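Local structure of segregation protein (1WCV) at residues A28-L31 against A32-G35; M178-G181 against R182-L185. The protein hydrolyses ATP, binds double-stranded DNA cooperatively and in an ATP-dependent way to form nucleoprotein filaments, and is probably involved in chromosome partitioning. All blocks are in the same frame, centred on the assembly; numbering follows the deposited sequence.

Contact 1: residues A28-L31 against A32-G35; sequences AAYL and ARLG
Arg33 and Tyr30 both set CG opposite their own carbonyl carbon, which for Arg33 (chi1 -72°) starts an extended chain running from CG to NE back along the last turn of the helix over the carbonyl of Ala29. The guanidinium comes round so that NH1 donates to Ala29 O at 3.0 Å. The acceptor lies in the guanidinium plane, whereas NH1 stands above the carbonyl plane, 52° out of it, and so misses the lone pairs. Arg33 N reaches the same oxygen from the opposite face at 3.3 Å, so this carbonyl takes a backbone and a side-chain donor at once. NH2 of the guanidinium forms a salt bridge with Asp78, beside strand 75-77. The arginine also passes the ring of Tyr30, its CD 4.1 Å from Tyr30 CD1, with ring and guanidinium planes 48° apart. Because Arg33 CZ is 5.8 Å from the centre of the Tyr30 ring, any cation-pi attraction is weak. The ring itself is buried against helices 222-225 and 230-246. Along the backbone, Ala32 N bonds to Ala28 O at 3.0 Å, and Leu34 N gives a weak bond to Leu31 O. Gly35 then takes positive phi and closes a Schellman motif, its N donating to Ala32 O at 2.9 Å. Leu31 CD2 and Leu34 CD1 lie 4.3 Å apart, a loose apolar touch, while Leu31 also packs on strand 114-118. This is the C-terminal end of helix 18-33, whose first turns carry P-loop residues that bind nucleotide. The arginine's charge is met mainly by Asp78, with the Ala29 carbonyl gripped by NH1 in addition, and the positive guanidinium is likely to offset part of the negative end of the helix dipole.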
# COMPACT_ATOMS: atom_id res chain seq x y z
N ALA A 28 17.05 3.49 1.07
CA ALA A 28 18.25 3.21 1.84
C ALA A 28 18.12 3.77 3.25
O ALA A 28 18.50 3.12 4.22
CB ALA A 28 19.46 3.82 1.14
N ALA A 29 17.58 4.97 3.36
CA ALA A 29 17.42 5.63 4.65
C ALA A 29 16.52 4.84 5.58
O ALA A 29 16.81 4.70 6.78
CB ALA A 29 16.88 7.03 4.47
N TYR A 30 15.42 4.32 5.05
CA TYR A 30 14.50 3.56 5.88
C TYR A 30 14.88 2.11 6.10
O TYR A 30 14.53 1.53 7.12
CB TYR A 30 13.08 3.70 5.35
CG TYR A 30 12.52 5.07 5.66
CD1 TYR A 30 12.14 5.41 6.96
CD2 TYR A 30 12.46 6.05 4.68
CE1 TYR A 30 11.71 6.69 7.27
CE2 TYR A 30 12.03 7.34 4.98
CZ TYR A 30 11.65 7.66 6.28
OH TYR A 30 11.24 8.93 6.58
N LEU A 31 15.60 1.51 5.16
CA LEU A 31 16.03 0.13 5.36
C LEU A 31 17.07 0.18 6.49
O LEU A 31 17.17 -0.75 7.30
CB LEU A 31 16.63 -0.44 4.08
CG LEU A 31 15.63 -0.81 2.96
CD1 LEU A 31 16.40 -1.22 1.71
CD2 LEU A 31 14.72 -1.94 3.42
N ALA A 32 17.83 1.27 6.55
CA ALA A 32 18.83 1.43 7.60
C ALA A 32 18.13 1.53 8.95
O ALA A 32 18.55 0.91 9.93
CB ALA A 32 19.65 2.68 7.37
N ARG A 33 17.06 2.30 9.00
CA ARG A 33 16.30 2.48 10.23
C ARG A 33 15.59 1.21 10.67
O ARG A 33 15.12 1.11 11.80
CB ARG A 33 15.31 3.64 10.08
CG ARG A 33 16.00 5.01 10.07
CD ARG A 33 15.04 6.14 9.73
NE ARG A 33 15.63 7.47 9.95
CZ ARG A 33 16.59 8.00 9.20
NH1 ARG A 33 17.10 7.33 8.17
NH2 ARG A 33 17.05 9.21 9.50
N LEU A 34 15.53 0.22 9.78
CA LEU A 34 14.91 -1.06 10.11
C LEU A 34 15.96 -1.95 10.75
O LEU A 34 15.70 -3.11 11.08
CB LEU A 34 14.34 -1.74 8.87
CG LEU A 34 13.01 -1.20 8.34
CD1 LEU A 34 12.58 -1.99 7.11
CD2 LEU A 34 11.96 -1.31 9.44
N GLY A 35 17.17 -1.42 10.91
CA GLY A 35 18.25 -2.18 11.52
C GLY A 35 19.08 -2.99 10.54
O GLY A 35 19.68 -4.00 10.91

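Contact 2: residues M178-G181 against R182-L185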
# COMPACT_ATOMS: atom_id res chain seq x y z
N MET A 178 5.92 9.97 -7.69
CA MET A 178 5.42 11.25 -8.16
C MET A 178 3.93 11.23 -8.50
O MET A 178 3.47 11.91 -9.42
CB MET A 178 6.25 11.70 -9.36
CG MET A 178 7.74 11.73 -9.02
SD MET A 178 8.79 12.42 -10.28
CE MET A 178 8.67 14.17 -9.89
N TYR A 179 3.18 10.45 -7.73
CA TYR A 179 1.74 10.35 -7.92
C TYR A 179 1.14 11.74 -7.64
O TYR A 179 1.18 12.21 -6.50
CB TYR A 179 1.19 9.32 -6.93
CG TYR A 179 -0.31 9.08 -6.99
CD1 TYR A 179 -0.84 8.06 -7.78
CD2 TYR A 179 -1.18 9.84 -6.22
CE1 TYR A 179 -2.23 7.80 -7.79
CE2 TYR A 179 -2.55 9.60 -6.22
CZ TYR A 179 -3.07 8.58 -7.00
OH TYR A 179 -4.43 8.34 -6.97
N ASP A 180 0.59 12.38 -8.67
CA ASP A 180 0.00 13.72 -8.53
C ASP A 180 -1.40 13.66 -7.94
O ASP A 180 -2.38 13.50 -8.66
CB ASP A 180 -0.04 14.43 -9.89
CG ASP A 180 -0.45 15.89 -9.78
OD1 ASP A 180 -0.74 16.35 -8.66
OD2 ASP A 180 -0.47 16.59 -10.82
N GLY A 181 -1.49 13.80 -6.62
CA GLY A 181 -2.78 13.74 -5.95
C GLY A 181 -3.74 14.86 -6.28
O GLY A 181 -4.88 14.85 -5.81
N ARG A 182 -3.31 15.83 -7.08
CA ARG A 182 -4.20 16.93 -7.43
C ARG A 182 -5.20 16.49 -8.49
O ARG A 182 -6.23 17.14 -8.69
CB ARG A 182 -3.42 18.11 -7.99
CG ARG A 182 -2.39 18.73 -7.06
CD ARG A 182 -1.65 19.82 -7.83
NE ARG A 182 -1.02 19.27 -9.02
CZ ARG A 182 -0.58 19.99 -10.05
NH1 ARG A 182 -0.72 21.31 -10.06
NH2 ARG A 182 0.01 19.39 -11.07
N THR A 183 -4.90 15.39 -9.16
CA THR A 183 -5.73 14.91 -10.26
C THR A 183 -6.25 13.49 -10.10
O THR A 183 -5.77 12.73 -9.26
CB THR A 183 -4.93 14.92 -11.57
OG1 THR A 183 -4.03 13.80 -11.58
CG2 THR A 183 -4.13 16.19 -11.69
N LEU A 184 -7.23 13.15 -10.93
CA LEU A 184 -7.81 11.82 -10.94
C LEU A 184 -7.10 11.04 -12.04
O LEU A 184 -7.28 9.83 -12.18
CB LEU A 184 -9.31 11.89 -11.21
CG LEU A 184 -10.12 12.57 -10.09
CD1 LEU A 184 -11.61 12.49 -10.40
CD2 LEU A 184 -9.82 11.87 -8.77
N LEU A 185 -6.29 11.75 -12.83
CA LEU A 185 -5.53 11.13 -13.92
C LEU A 185 -4.53 10.16 -13.32
O LEU A 185 -4.31 9.07 -13.84
CB LEU A 185 -4.80 12.18 -14.75
CG LEU A 185 -3.85 11.66 -15.84
CD1 LEU A 185 -4.63 10.82 -16.84
CD2 LEU A 185 -3.18 12.84 -16.55
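The carboxylate of Asp180 and the guanidinium of Arg182 meet edge to edge, their planes only 20° apart, while the backbone N of Arg182 approaches one face of the carboxylate. Side-on, NE donates to the syn lone pair of Asp180 OD1 at 3.0 Å, and NH2 reaches Asp180 OD2 at 2.9 Å, giving a two-nitrogen salt bridge. Bent at chi3 (-59°), the arginine chain folds back to present this edge. Arg182 N bonds to Asp180 OD1 at 3.1 Å from 50° above the plane, an Asx turn, so OD1 is held by two donors. Asp180 to Thr183 form a type I beta turn, Thr183 N donating nearly straight to Asp180 O at 3.2 Å. An alanine in place of Asp180 would probably leave the Arg182 guanidinium without its anionic mate and free to swing, and the backbone N of Arg182 without this acceptor. Thr183 OG1 makes a weak bond to Asp180 O and accepts from Ala186 N and, weakly, from Leu185 N, so the threonine hydroxyl caps the start of helix 185-197. In the assembly, Gly181 O accepts from His233 NE2 of the second subunit. The turn thus joins strand 170-177, an edge strand of the sheet, to helix 185-197, with ATP-binding Pro207 and Asn209 nearby.

In the fold
Both contacts are local and lie at an end of a helix, but at opposite ends: contact 1 finishes helix 18-33, whereas contact 2 leads into helix 185-197. Their centres are about 28 Å apart and they share no element. Contact 1 is partly buried, its tyrosine packed on helices 222-225 and 230-246 and Leu31 on strand 114-118, and its arginine pairs with a backbone carbonyl and an aspartate remote in sequence. Contact 2 is a surface turn beside the second subunit, where arginine and aspartate two residues apart pair directly. Glycine ends the first helix through a Schellman motif; a threonine hydroxyl caps the second.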